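Local coordinates for protein 223aa long hypothetical arylmalonate decarboxylase (PDB 2DGD) that is a hypothetical arylmalonate decarboxylase of unconfirmed function, probably a lyase that removes a carboxyl group from arylmalonate-type substrates, and assembles as an octamer, at residues R5-V10 against G30-S35; I11-N16 against Y72-G77; E20-K25 against A181-E186; E51-L56 against I85-K90; D91-E96 against M207-N212. All coordinates share one frame; numbering follows the deposited sequence.

Contact 1: residues R5-V10 against G30-S35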
# COMPACT_ATOMS: atom_id res chain seq x y z
N ARG A 5 -12.97 22.76 5.50
CA ARG A 5 -14.15 22.10 4.96
C ARG A 5 -15.34 22.29 5.92
O ARG A 5 -16.50 22.30 5.51
CB ARG A 5 -13.86 20.62 4.78
CG ARG A 5 -14.84 19.89 3.90
CD ARG A 5 -14.34 18.50 3.66
NE ARG A 5 -15.12 17.78 2.66
CZ ARG A 5 -14.87 16.52 2.31
NH1 ARG A 5 -15.63 15.93 1.39
NH2 ARG A 5 -13.86 15.87 2.87
N GLY A 6 -15.03 22.44 7.20
CA GLY A 6 -16.08 22.63 8.19
C GLY A 6 -15.56 22.48 9.60
O GLY A 6 -14.58 21.76 9.84
N ARG A 7 -16.20 23.17 10.53
CA ARG A 7 -15.82 23.13 11.93
C ARG A 7 -17.04 22.80 12.78
O ARG A 7 -18.02 23.54 12.77
CB ARG A 7 -15.23 24.47 12.36
CG ARG A 7 -13.93 24.81 11.66
CD ARG A 7 -13.04 25.58 12.60
NE ARG A 7 -12.68 26.90 12.10
CZ ARG A 7 -11.51 27.20 11.54
NH1 ARG A 7 -11.27 28.42 11.12
NH2 ARG A 7 -10.58 26.26 11.41
N ILE A 8 -16.97 21.69 13.50
CA ILE A 8 -18.08 21.27 14.34
C ILE A 8 -17.79 21.48 15.82
O ILE A 8 -16.83 20.94 16.37
CB ILE A 8 -18.42 19.78 14.10
CG1 ILE A 8 -18.75 19.56 12.62
CG2 ILE A 8 -19.59 19.36 14.97
CD1 ILE A 8 -19.00 18.12 12.26
N GLY A 9 -18.63 22.29 16.46
CA GLY A 9 -18.45 22.54 17.88
C GLY A 9 -19.26 21.52 18.65
O GLY A 9 -20.31 21.07 18.19
N VAL A 10 -18.79 21.14 19.83
CA VAL A 10 -19.52 20.18 20.64
C VAL A 10 -19.47 20.53 22.13
O VAL A 10 -18.40 20.77 22.70
CB VAL A 10 -18.98 18.74 20.40
CG1 VAL A 10 -17.51 18.67 20.73
CG2 VAL A 10 -19.75 17.75 21.25
N GLY A 30 -10.51 17.76 6.38
CA GLY A 30 -10.79 19.17 6.28
C GLY A 30 -11.79 19.61 7.33
O GLY A 30 -12.14 20.79 7.42
N VAL A 31 -12.26 18.65 8.12
CA VAL A 31 -13.23 18.95 9.16
C VAL A 31 -12.54 18.81 10.51
O VAL A 31 -11.75 17.89 10.72
CB VAL A 31 -14.43 17.96 9.12
CG1 VAL A 31 -15.45 18.32 10.17
CG2 VAL A 31 -15.06 17.99 7.76
N SER A 32 -12.82 19.74 11.42
CA SER A 32 -12.24 19.68 12.74
C SER A 32 -13.33 19.80 13.81
O SER A 32 -14.39 20.39 13.57
CB SER A 32 -11.17 20.77 12.93
OG SER A 32 -11.68 22.05 12.64
N ILE A 33 -13.05 19.22 14.97
CA ILE A 33 -13.98 19.22 16.10
C ILE A 33 -13.47 20.13 17.21
O ILE A 33 -12.30 20.08 17.58
CB ILE A 33 -14.14 17.79 16.65
CG1 ILE A 33 -14.45 16.82 15.50
CG2 ILE A 33 -15.25 17.74 17.68
CD1 ILE A 33 -15.72 17.17 14.73
N HIS A 34 -14.36 20.96 17.75
CA HIS A 34 -13.99 21.89 18.82
C HIS A 34 -14.97 21.75 19.96
O HIS A 34 -16.17 21.92 19.78
CB HIS A 34 -13.99 23.30 18.26
CG HIS A 34 -13.20 23.44 17.01
ND1 HIS A 34 -11.82 23.43 17.00
CD2 HIS A 34 -13.58 23.47 15.71
CE1 HIS A 34 -11.39 23.45 15.75
NE2 HIS A 34 -12.44 23.47 14.95
N SER A 35 -14.45 21.44 21.15
CA SER A 35 -15.33 21.23 22.28
C SER A 35 -15.09 22.10 23.51
O SER A 35 -14.06 22.75 23.65
CB SER A 35 -15.29 19.76 22.70
OG SER A 35 -13.95 19.34 22.92

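Contact 2: residues I11-N16 against Y72-G77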
# COMPACT_ATOMS: atom_id res chain seq x y z
N ILE A 11 -20.64 20.59 22.75
CA ILE A 11 -20.73 20.87 24.17
C ILE A 11 -20.96 19.52 24.84
O ILE A 11 -21.92 18.83 24.53
CB ILE A 11 -21.92 21.78 24.51
CG1 ILE A 11 -21.76 23.13 23.80
CG2 ILE A 11 -22.01 21.98 26.02
CD1 ILE A 11 -22.97 24.01 23.94
N LEU A 12 -20.07 19.13 25.75
CA LEU A 12 -20.25 17.85 26.41
C LEU A 12 -19.96 17.86 27.90
O LEU A 12 -19.34 18.78 28.41
CB LEU A 12 -19.38 16.78 25.73
CG LEU A 12 -18.02 17.19 25.17
CD1 LEU A 12 -17.15 17.74 26.27
CD2 LEU A 12 -17.35 16.01 24.52
N PRO A 13 -20.43 16.83 28.62
CA PRO A 13 -20.21 16.73 30.06
C PRO A 13 -18.73 16.57 30.39
O PRO A 13 -17.99 15.92 29.67
CB PRO A 13 -21.05 15.52 30.46
CG PRO A 13 -21.09 14.71 29.23
CD PRO A 13 -21.28 15.72 28.15
N ALA A 14 -18.31 17.17 31.50
CA ALA A 14 -16.92 17.13 31.92
C ALA A 14 -16.26 15.76 31.82
O ALA A 14 -15.16 15.64 31.30
CB ALA A 14 -16.80 17.65 33.35
N ASN A 15 -16.93 14.74 32.32
CA ASN A 15 -16.36 13.40 32.33
C ASN A 15 -16.63 12.49 31.14
O ASN A 15 -16.46 11.28 31.23
CB ASN A 15 -16.75 12.70 33.62
CG ASN A 15 -16.25 13.43 34.84
OD1 ASN A 15 -15.06 13.73 34.94
ND2 ASN A 15 -17.15 13.74 35.77
N ASN A 16 -17.04 13.07 30.02
CA ASN A 16 -17.28 12.28 28.82
C ASN A 16 -15.95 12.15 28.09
O ASN A 16 -15.40 13.14 27.62
CB ASN A 16 -18.30 12.97 27.92
CG ASN A 16 -18.58 12.19 26.65
OD1 ASN A 16 -17.67 11.75 25.95
ND2 ASN A 16 -19.86 12.00 26.35
N TYR A 72 -25.02 19.33 20.87
CA TYR A 72 -25.22 19.33 22.32
C TYR A 72 -25.03 17.87 22.73
O TYR A 72 -25.96 17.07 22.66
CB TYR A 72 -26.63 19.80 22.67
CG TYR A 72 -26.89 19.88 24.16
CD1 TYR A 72 -26.21 20.81 24.95
CD2 TYR A 72 -27.77 19.00 24.78
CE1 TYR A 72 -26.42 20.86 26.33
CE2 TYR A 72 -27.99 19.04 26.16
CZ TYR A 72 -27.30 19.97 26.92
OH TYR A 72 -27.48 20.02 28.29
N GLY A 73 -23.82 17.53 23.15
CA GLY A 73 -23.53 16.15 23.51
C GLY A 73 -23.87 15.67 24.90
O GLY A 73 -23.08 14.96 25.51
N ARG A 74 -25.03 16.05 25.41
CA ARG A 74 -25.45 15.61 26.74
C ARG A 74 -26.87 15.08 26.61
O ARG A 74 -27.53 15.29 25.58
CB ARG A 74 -25.44 16.77 27.73
CG ARG A 74 -24.13 17.51 27.78
CD ARG A 74 -24.23 18.70 28.72
NE ARG A 74 -24.51 18.29 30.09
CZ ARG A 74 -24.68 19.14 31.10
NH1 ARG A 74 -24.93 18.68 32.31
NH2 ARG A 74 -24.61 20.45 30.89
N THR A 75 -27.34 14.39 27.64
CA THR A 75 -28.70 13.88 27.63
C THR A 75 -29.45 14.80 28.57
O THR A 75 -30.67 14.96 28.47
CB THR A 75 -28.77 12.42 28.15
OG1 THR A 75 -27.90 11.59 27.37
CG2 THR A 75 -30.19 11.89 28.05
N TYR A 76 -28.69 15.41 29.47
CA TYR A 76 -29.21 16.33 30.46
C TYR A 76 -30.00 17.46 29.83
O TYR A 76 -29.50 18.18 28.97
CB TYR A 76 -28.04 16.87 31.28
CG TYR A 76 -28.40 17.88 32.35
CD1 TYR A 76 -28.45 19.24 32.06
CD2 TYR A 76 -28.65 17.48 33.66
CE1 TYR A 76 -28.72 20.18 33.05
CE2 TYR A 76 -28.93 18.41 34.67
CZ TYR A 76 -28.96 19.76 34.36
OH TYR A 76 -29.20 20.68 35.35
N GLY A 77 -31.26 17.60 30.25
CA GLY A 77 -32.11 18.66 29.74
C GLY A 77 -32.72 18.43 28.37
O GLY A 77 -33.49 19.26 27.89

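Contact 3: residues E20-K25 against A181-E186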
# COMPACT_ATOMS: atom_id res chain seq x y z
N GLU A 20 -15.50 12.79 21.97
CA GLU A 20 -14.51 13.53 21.21
C GLU A 20 -13.74 12.59 20.29
O GLU A 20 -13.46 12.92 19.14
CB GLU A 20 -13.57 14.27 22.16
CG GLU A 20 -14.28 15.39 22.91
CD GLU A 20 -13.52 15.88 24.11
OE1 GLU A 20 -13.19 15.05 24.98
OE2 GLU A 20 -13.24 17.09 24.19
N TYR A 21 -13.40 11.41 20.80
CA TYR A 21 -12.68 10.43 20.00
C TYR A 21 -13.52 9.98 18.81
O TYR A 21 -13.05 10.00 17.67
CB TYR A 21 -12.32 9.22 20.87
CG TYR A 21 -11.76 8.06 20.09
CD1 TYR A 21 -10.41 8.02 19.72
CD2 TYR A 21 -12.58 6.99 19.70
CE1 TYR A 21 -9.90 6.94 18.99
CE2 TYR A 21 -12.08 5.92 18.98
CZ TYR A 21 -10.74 5.90 18.62
OH TYR A 21 -10.26 4.82 17.92
N ASP A 22 -14.77 9.59 19.06
CA ASP A 22 -15.67 9.16 17.99
C ASP A 22 -15.81 10.24 16.92
O ASP A 22 -15.65 9.96 15.73
CB ASP A 22 -17.06 8.84 18.56
CG ASP A 22 -17.15 7.45 19.13
OD1 ASP A 22 -18.22 7.11 19.69
OD2 ASP A 22 -16.17 6.69 19.03
N LEU A 23 -16.10 11.46 17.36
CA LEU A 23 -16.27 12.58 16.45
C LEU A 23 -15.08 12.82 15.53
O LEU A 23 -15.25 13.04 14.33
CB LEU A 23 -16.59 13.85 17.25
CG LEU A 23 -18.04 14.36 17.22
CD1 LEU A 23 -19.03 13.21 17.03
CD2 LEU A 23 -18.33 15.11 18.52
N TRP A 24 -13.87 12.77 16.07
CA TRP A 24 -12.68 12.97 15.24
C TRP A 24 -12.47 11.82 14.27
O TRP A 24 -12.10 12.02 13.12
CB TRP A 24 -11.43 13.14 16.11
CG TRP A 24 -11.20 14.56 16.53
CD1 TRP A 24 -11.52 15.14 17.73
CD2 TRP A 24 -10.61 15.60 15.74
NE1 TRP A 24 -11.17 16.47 17.73
CE2 TRP A 24 -10.61 16.78 16.52
CE3 TRP A 24 -10.09 15.65 14.43
CZ2 TRP A 24 -10.10 18.00 16.05
CZ3 TRP A 24 -9.59 16.86 13.96
CH2 TRP A 24 -9.60 18.02 14.77
N LYS A 25 -12.70 10.60 14.73
CA LYS A 25 -12.55 9.43 13.88
C LYS A 25 -13.53 9.50 12.70
O LYS A 25 -13.23 9.02 11.61
CB LYS A 25 -12.79 8.17 14.70
CG LYS A 25 -11.57 7.72 15.47
CD LYS A 25 -10.57 7.18 14.49
CE LYS A 25 -9.30 6.66 15.14
NZ LYS A 25 -8.43 6.04 14.08
N ALA A 181 -21.17 8.98 25.82
CA ALA A 181 -19.92 8.72 26.56
C ALA A 181 -19.23 7.45 26.04
O ALA A 181 -18.03 7.27 26.21
CB ALA A 181 -20.20 8.59 28.04
N LEU A 182 -20.01 6.57 25.41
CA LEU A 182 -19.47 5.35 24.84
C LEU A 182 -18.80 5.64 23.51
O LEU A 182 -19.35 6.35 22.67
CB LEU A 182 -20.59 4.34 24.61
CG LEU A 182 -21.19 3.58 25.79
CD1 LEU A 182 -22.35 2.73 25.31
CD2 LEU A 182 -20.13 2.71 26.46
N SER A 183 -17.60 5.11 23.32
CA SER A 183 -16.90 5.28 22.05
C SER A 183 -17.35 4.09 21.21
O SER A 183 -16.89 2.96 21.41
CB SER A 183 -15.40 5.23 22.27
OG SER A 183 -14.73 5.25 21.02
N THR A 184 -18.27 4.35 20.29
CA THR A 184 -18.84 3.30 19.46
C THR A 184 -18.34 3.22 18.03
O THR A 184 -18.80 2.40 17.26
CB THR A 184 -20.37 3.45 19.43
OG1 THR A 184 -20.70 4.81 19.10
CG2 THR A 184 -20.96 3.12 20.79
N TYR A 185 -17.38 4.07 17.67
CA TYR A 185 -16.85 4.08 16.31
C TYR A 185 -16.57 2.69 15.72
O TYR A 185 -16.98 2.40 14.61
CB TYR A 185 -15.59 4.93 16.24
CG TYR A 185 -15.08 5.09 14.84
CD1 TYR A 185 -13.88 4.50 14.43
CD2 TYR A 185 -15.82 5.80 13.90
CE1 TYR A 185 -13.44 4.62 13.12
CE2 TYR A 185 -15.38 5.93 12.59
CZ TYR A 185 -14.19 5.34 12.21
OH TYR A 185 -13.77 5.47 10.91
N GLU A 186 -15.86 1.84 16.46
CA GLU A 186 -15.54 0.50 15.98
C GLU A 186 -16.65 -0.51 16.25
O GLU A 186 -17.12 -1.19 15.34
CB GLU A 186 -14.24 -0.01 16.62
CG GLU A 186 -12.99 0.80 16.31
CD GLU A 186 -12.81 2.00 17.25
OE1 GLU A 186 -11.84 2.77 17.04
OE2 GLU A 186 -13.62 2.16 18.20

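Contact 4: residues E51-L56 against I85-K90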
# COMPACT_ATOMS: atom_id res chain seq x y z
N GLU A 51 -30.95 28.99 35.47
CA GLU A 51 -29.57 28.63 35.77
C GLU A 51 -28.99 27.87 34.59
O GLU A 51 -27.91 28.19 34.09
CB GLU A 51 -29.52 27.73 37.01
CG GLU A 51 -29.05 28.41 38.28
CD GLU A 51 -27.64 28.95 38.16
OE1 GLU A 51 -27.44 29.99 37.49
OE2 GLU A 51 -26.72 28.32 38.73
N PHE A 52 -29.72 26.85 34.16
CA PHE A 52 -29.33 26.02 33.02
C PHE A 52 -29.13 26.91 31.80
O PHE A 52 -28.05 26.94 31.23
CB PHE A 52 -30.43 24.98 32.76
CG PHE A 52 -30.18 24.12 31.55
CD1 PHE A 52 -31.09 24.10 30.50
CD2 PHE A 52 -29.05 23.32 31.47
CE1 PHE A 52 -30.88 23.30 29.39
CE2 PHE A 52 -28.83 22.52 30.36
CZ PHE A 52 -29.74 22.50 29.32
N GLU A 53 -30.17 27.64 31.43
CA GLU A 53 -30.10 28.52 30.27
C GLU A 53 -28.92 29.50 30.30
O GLU A 53 -28.33 29.81 29.28
CB GLU A 53 -31.42 29.28 30.11
CG GLU A 53 -31.46 30.27 28.96
CD GLU A 53 -32.88 30.53 28.49
OE1 GLU A 53 -33.82 30.25 29.27
OE2 GLU A 53 -33.06 31.02 27.34
N LYS A 54 -28.58 29.99 31.49
CA LYS A 54 -27.48 30.93 31.61
C LYS A 54 -26.14 30.23 31.34
O LYS A 54 -25.29 30.76 30.64
CB LYS A 54 -27.46 31.55 33.01
CG LYS A 54 -26.53 32.75 33.12
CD LYS A 54 -26.46 33.27 34.55
CE LYS A 54 -25.80 32.25 35.48
NZ LYS A 54 -25.67 32.77 36.87
N GLU A 55 -25.97 29.04 31.91
CA GLU A 55 -24.74 28.28 31.72
C GLU A 55 -24.65 27.78 30.28
O GLU A 55 -23.57 27.73 29.69
CB GLU A 55 -24.69 27.10 32.69
CG GLU A 55 -24.53 27.51 34.15
CD GLU A 55 -24.52 26.33 35.12
OE1 GLU A 55 -23.62 25.46 35.02
OE2 GLU A 55 -25.41 26.27 36.00
N LEU A 56 -25.79 27.41 29.72
CA LEU A 56 -25.85 26.92 28.36
C LEU A 56 -25.44 28.02 27.40
O LEU A 56 -24.65 27.79 26.48
CB LEU A 56 -27.27 26.44 28.03
CG LEU A 56 -27.45 25.75 26.68
CD1 LEU A 56 -26.66 24.45 26.66
CD2 LEU A 56 -28.91 25.47 26.43
N ILE A 85 -32.77 24.54 24.92
CA ILE A 85 -31.53 24.34 24.19
C ILE A 85 -31.63 24.89 22.77
O ILE A 85 -30.76 25.63 22.32
CB ILE A 85 -31.20 22.83 24.13
CG1 ILE A 85 -31.10 22.28 25.56
CG2 ILE A 85 -29.90 22.61 23.38
CD1 ILE A 85 -30.91 20.77 25.64
N LYS A 86 -32.71 24.54 22.07
CA LYS A 86 -32.93 25.01 20.71
C LYS A 86 -33.01 26.54 20.69
O LYS A 86 -32.59 27.18 19.74
CB LYS A 86 -34.24 24.44 20.17
CG LYS A 86 -34.46 22.97 20.47
CD LYS A 86 -33.77 22.08 19.47
CE LYS A 86 -34.74 21.54 18.44
NZ LYS A 86 -35.71 20.59 19.06
N ARG A 87 -33.56 27.10 21.76
CA ARG A 87 -33.72 28.54 21.89
C ARG A 87 -32.37 29.25 21.98
O ARG A 87 -32.12 30.23 21.28
CB ARG A 87 -34.54 28.86 23.14
CG ARG A 87 -34.83 30.34 23.36
CD ARG A 87 -35.17 30.60 24.82
NE ARG A 87 -36.21 29.68 25.29
CZ ARG A 87 -36.41 29.38 26.56
NH1 ARG A 87 -37.38 28.53 26.90
NH2 ARG A 87 -35.64 29.92 27.50
N VAL A 88 -31.51 28.75 22.86
CA VAL A 88 -30.19 29.33 23.06
C VAL A 88 -29.26 29.07 21.89
O VAL A 88 -28.55 29.97 21.44
CB VAL A 88 -29.52 28.76 24.33
CG1 VAL A 88 -28.21 29.48 24.60
CG2 VAL A 88 -30.46 28.87 25.51
N ILE A 89 -29.27 27.84 21.38
CA ILE A 89 -28.39 27.46 20.28
C ILE A 89 -29.13 27.19 18.98
O ILE A 89 -29.70 26.11 18.79
CB ILE A 89 -27.57 26.21 20.66
CG1 ILE A 89 -26.83 26.47 21.97
CG2 ILE A 89 -26.56 25.89 19.56
CD1 ILE A 89 -26.17 25.25 22.56
N LYS A 90 -29.12 28.17 18.09
CA LYS A 90 -29.78 28.07 16.80
C LYS A 90 -29.17 26.94 15.96
O LYS A 90 -27.95 26.88 15.79
CB LYS A 90 -29.67 29.39 16.04
CG LYS A 90 -30.34 29.40 14.67
CD LYS A 90 -30.07 30.72 13.93
CE LYS A 90 -30.62 30.71 12.51
NZ LYS A 90 -32.10 30.51 12.51

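Contact 5: residues D91-E96 against M207-N212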
# COMPACT_ATOMS: atom_id res chain seq x y z
N ASP A 91 -30.04 26.07 15.45
CA ASP A 91 -29.62 24.94 14.61
C ASP A 91 -28.80 23.89 15.35
O ASP A 91 -28.12 23.08 14.72
CB ASP A 91 -28.83 25.43 13.40
CG ASP A 91 -29.65 26.35 12.51
OD1 ASP A 91 -30.79 25.97 12.17
OD2 ASP A 91 -29.15 27.44 12.16
N VAL A 92 -28.87 23.90 16.67
CA VAL A 92 -28.14 22.94 17.49
C VAL A 92 -28.53 21.52 17.11
O VAL A 92 -29.67 21.27 16.70
CB VAL A 92 -28.46 23.15 19.00
CG1 VAL A 92 -29.92 22.87 19.27
CG2 VAL A 92 -27.60 22.23 19.84
N VAL A 93 -27.58 20.60 17.23
CA VAL A 93 -27.85 19.21 16.93
C VAL A 93 -27.97 18.46 18.24
O VAL A 93 -27.04 18.43 19.05
CB VAL A 93 -26.70 18.57 16.11
CG1 VAL A 93 -26.91 17.06 16.02
CG2 VAL A 93 -26.67 19.16 14.72
N ILE A 94 -29.13 17.86 18.47
CA ILE A 94 -29.36 17.09 19.68
C ILE A 94 -29.29 15.63 19.28
O ILE A 94 -30.21 15.11 18.66
CB ILE A 94 -30.74 17.42 20.30
CG1 ILE A 94 -30.77 18.89 20.71
CG2 ILE A 94 -31.00 16.54 21.52
CD1 ILE A 94 -32.10 19.35 21.25
N PRO A 95 -28.18 14.95 19.61
CA PRO A 95 -27.99 13.54 19.27
C PRO A 95 -29.21 12.63 19.39
O PRO A 95 -29.49 11.84 18.49
CB PRO A 95 -26.81 13.11 20.16
CG PRO A 95 -26.71 14.18 21.20
CD PRO A 95 -27.08 15.42 20.47
N GLU A 96 -29.95 12.75 20.50
CA GLU A 96 -31.13 11.93 20.71
C GLU A 96 -32.16 12.12 19.59
O GLU A 96 -32.77 11.16 19.11
CB GLU A 96 -31.76 12.26 22.07
CG GLU A 96 -32.95 11.40 22.43
CD GLU A 96 -33.01 11.10 23.92
OE1 GLU A 96 -32.16 10.33 24.43
OE2 GLU A 96 -33.92 11.64 24.59
N MSE A 207 -23.26 12.91 14.31
CA MSE A 207 -22.41 13.31 13.18
C MSE A 207 -23.18 13.29 11.87
O MSE A 207 -22.98 14.14 11.00
CB MSE A 207 -21.20 12.40 13.08
CG MSE A 207 -19.98 12.99 13.73
SE MSE A 207 -19.43 14.66 12.89
CE MSE A 207 -17.86 14.01 11.93
N TRP A 208 -24.05 12.30 11.74
CA TRP A 208 -24.87 12.16 10.55
C TRP A 208 -25.66 13.45 10.32
O TRP A 208 -25.61 14.03 9.24
CB TRP A 208 -25.83 10.98 10.74
CG TRP A 208 -26.88 10.87 9.69
CD1 TRP A 208 -26.72 10.42 8.41
CD2 TRP A 208 -28.27 11.18 9.84
NE1 TRP A 208 -27.93 10.43 7.75
CE2 TRP A 208 -28.90 10.89 8.61
CE3 TRP A 208 -29.05 11.66 10.90
CZ2 TRP A 208 -30.28 11.07 8.41
CZ3 TRP A 208 -30.42 11.85 10.70
CH2 TRP A 208 -31.02 11.55 9.46
N GLU A 209 -26.37 13.90 11.35
CA GLU A 209 -27.18 15.11 11.26
C GLU A 209 -26.34 16.35 11.02
O GLU A 209 -26.67 17.17 10.16
CB GLU A 209 -28.00 15.31 12.53
CG GLU A 209 -29.12 16.31 12.35
CD GLU A 209 -29.93 16.53 13.60
OE1 GLU A 209 -29.66 17.51 14.33
OE2 GLU A 209 -30.83 15.71 13.87
N ALA A 210 -25.25 16.49 11.77
CA ALA A 210 -24.38 17.64 11.63
C ALA A 210 -23.79 17.73 10.22
O ALA A 210 -23.84 18.78 9.59
CB ALA A 210 -23.26 17.58 12.66
N LEU A 211 -23.24 16.62 9.74
CA LEU A 211 -22.63 16.58 8.42
C LEU A 211 -23.63 16.84 7.31
O LEU A 211 -23.26 17.35 6.26
CB LEU A 211 -21.96 15.21 8.19
CG LEU A 211 -20.45 15.08 8.37
CD1 LEU A 211 -19.89 16.19 9.22
CD2 LEU A 211 -20.16 13.73 8.97
N ASN A 212 -24.90 16.49 7.55
CA ASN A 212 -25.96 16.71 6.58
C ASN A 212 -26.28 18.19 6.50
O ASN A 212 -26.41 18.74 5.40
CB ASN A 212 -27.23 15.97 6.96
CG ASN A 212 -27.23 14.52 6.50
OD1 ASN A 212 -26.93 14.22 5.34
ND2 ASN A 212 -27.58 13.62 7.40
O HOH W 1 -31.12 17.55 16.37

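Contact 1: residues R5-V10 against G30-S35
Arg-7 and His-34 cross on one face of the sheet, the arginine's CD lying 3.2 Å from His-34 NE2. The guanidinium and imidazole planes stand 75° apart. Arg-7 CG is anti to the carbonyl carbon, and bends at chi2 and chi3 carry the chain past the ring and past Ser-32 OG. The imidazole is held from two sides: NE2 shares a hydrogen bond with Ser-32 OG (2.8 Å), while ND1 pairs with Glu-20 of a second subunit, so its rotation is fixed partly by the assembly. Ile-8, Val-10, Val-31 and Ile-33 point to the other face. There Ile-8 CB meets Ile-33 CD1 at 3.8 Å, Val-10 CG1 rests on Ile-33 CG2 at 3.9 Å, and Ile-8 CD1 reaches Val-31 CG1. These neighbouring parallel strands are the two ends of a beta-alpha-beta unit whose helix 19-26 lies against Val-10 and Ile-33; helix 202-214 packs on Ile-8. In register, Ile-8 N donates to Ser-32 O (2.9 Å) and His-34 N to Ile-8 O (2.8 Å). At the start of the strands Arg-5 N bonds Gly-30 O, while the extended Arg-5 side chain runs outward to a salt bridge with Asp-194 of a third subunit.

Contact 2: residues I11-N16 against Y72-G77
Ile-11 and Tyr-72 form the one parallel bridge of this contact, and its hydrogen bond runs from Gly-73 N to Ile-11 O, 2.7 Å long, with a C=O...N angle of 164°. Two further bonds lie within the segments: Asn-16 N returns to Pro-13 O in a type I beta turn, and Tyr-72 OH donates to Tyr-76 O at 2.8 Å, tying the phenol back to its own loop. Outside them, Gly-73 O accepts from Thr-180. Van der Waals packing centres on Pro-13 and Arg-74, whose side chains slide past each other in opposite directions: Pro-13 CD lies 3.4 Å from Arg-74 CG and also close to Gly-73 O. A chi1 of -53°, which leaves CG anti to the carbonyl carbon, sets the arginine's aliphatic base beside the proline before the chain bends at chi3. One face of its guanidinium receives Tyr-76 CD1, 3.5 Å above the plane and toward the rim. Ile-11 CB stands 4.4 Å from Tyr-72 CD1, a looser apolar touch. The end of the central strand 6-13 lies between strand 31-38 and the loop after strand 69-72, and Phe-52 and Leu-56 of helix 49-63 pack against Tyr-72.

Contact 3: residues E20-K25 against A181-E186
Asp-22 sends its carboxylate from helix 19-26 into the 181-186 loop, where several donors grip it. OD1 takes the backbone N of Thr-184 at 2.8 Å through its syn lone pair and also accepts from Asn-203. OD2 binds two groups reaching it from opposite faces of the carboxylate plane: the hydroxyl of Ser-183 (OG to OD2 2.8 Å) and Tyr-185 N (3.2 Å to OD2). One acidic side chain thereby fixes three consecutive loop residues. Tyr-185, nearly as deeply involved, offers its ring face to Lys-25. The lysine CB sits 3.7 Å from the ring centroid and 5° off its normal, a CH-pi contact; a chi1 of -174°, with Tyr-185 CG anti to N, turns the ring face toward it. Lys-25 also lays CG over one face of the Tyr-21 ring, placing its methylene chain beside both tyrosines. At the edge of that second ring, Tyr-21 OH donates to the syn lone pair of Glu-186 OE1, 2.7 Å away, with ring and carboxylate nearly coplanar. The loop leads from strand 174-177 into helix 187-195, so this contact ties the helix that connects strands 6-13 and 31-38 to the part built on the second parallel sheet.

Contact 4: residues E51-L56 against I85-K90
Phe-52, the first residue of helix 49-63 here to meet helix 82-88, turns the edge of its ring to Ile-85: CE1 comes to 4.0 Å from CG1, which lies near the ring plane. Glu-53 follows on the more open flank. Its chain is fully drawn out, CG lying trans to the backbone N (chi1 178°), and this carries the carboxylate across to Arg-87. A salt bridge joins OE1 to Arg-87 NH2 (2.6 Å), and the same nitrogen makes a weak hydrogen bond to OE2, 2.8 Å away; carboxylate and guanidinium planes are 45° apart, so this is no flat two-nitrogen pairing. Glu-53 CG meanwhile lies against Val-88 CG2 at 3.9 Å. With an alanine here, Arg-87 is likely to lose its acidic mate and Val-88 the methylene that lies on CG2. One turn on, Leu-56 points at the partner helix and spreads its two methyls: CD2 packs 3.6 Å from Ile-85 CA and 3.8 Å from Val-88 CG2, while CD1 reaches Ile-89 CD1 at 4.2 Å, just where the chain leaves the helix. Tyr-72 of strand 69-72 lies against Phe-52, Leu-56 and Ile-85. The chemistry is that of two helices joined by an inner apolar seam bordered by a charged pair, the latter probably contributing less because Arg-87 is exposed to solvent.

Contact 5: residues D91-E96 against M207-N212
In this alpha/beta fold, the loop that enters helix 95-105 runs along strand 69-72 and meets helix 202-214, where Val-93 presses against Glu-209 and Ala-210. Val-93 points at the helix and puts both its methyls to use. CG1, placed anti to the backbone N by a chi1 of 171°, lies 3.3 Å from Glu-209 OE1 and near the base of that side chain, while CG2 approaches Ala-210 CA at 4.1 Å and its CB at 4.3 Å. The glutamate runs the opposite way past the valine with its chain extended beyond CG, so that its carboxylate arrives beside the loop backbone. Shortening the valine to an alanine is likely to leave a gap in front of Ala-210 and let the Glu-209 carboxylate shift. The backbone of Val-93 is engaged as well, through hydrogen bonds to Ile-70 and Tyr-72 of strand 69-72, and its side chain also lies against Ile-69 and Ile-71 of that strand; the residue is thus wedged between sheet and helix. Glu-209 OE2 also makes a weak hydrogen bond with Ser-98 OG, in the first turns of helix 95-105. No direct hydrogen bond crosses between the two segments. Instead a water spans them at the N-cap position of helix 95-105: it donates to Glu-209 OE1, at a distance too short to be taken as precise, and accepts from Ile-94 N at 2.9 Å.

Contacts 1 and 2 share strand 6-13, the middle strand of the three-stranded parallel sheet, with centres about 17 Å apart. Contact 3 starts from the following helix and reaches the loop after strand 174-177 of the second parallel sheet, its centre about 14 Å from both. These three cross one another along the chain and touch a second subunit, so they lie near subunit interfaces of the octamer. Contact 1 closes before contacts 4 and 5 open; contact 4 falls between the widely separated segments of contact 3, about 25 Å away centre to centre. Tyr-72 joins contact 2 to contacts 4 and 5, while Ile-8 and Leu-23 bring contacts 1 and 3 onto helix 202-214 of contact 5.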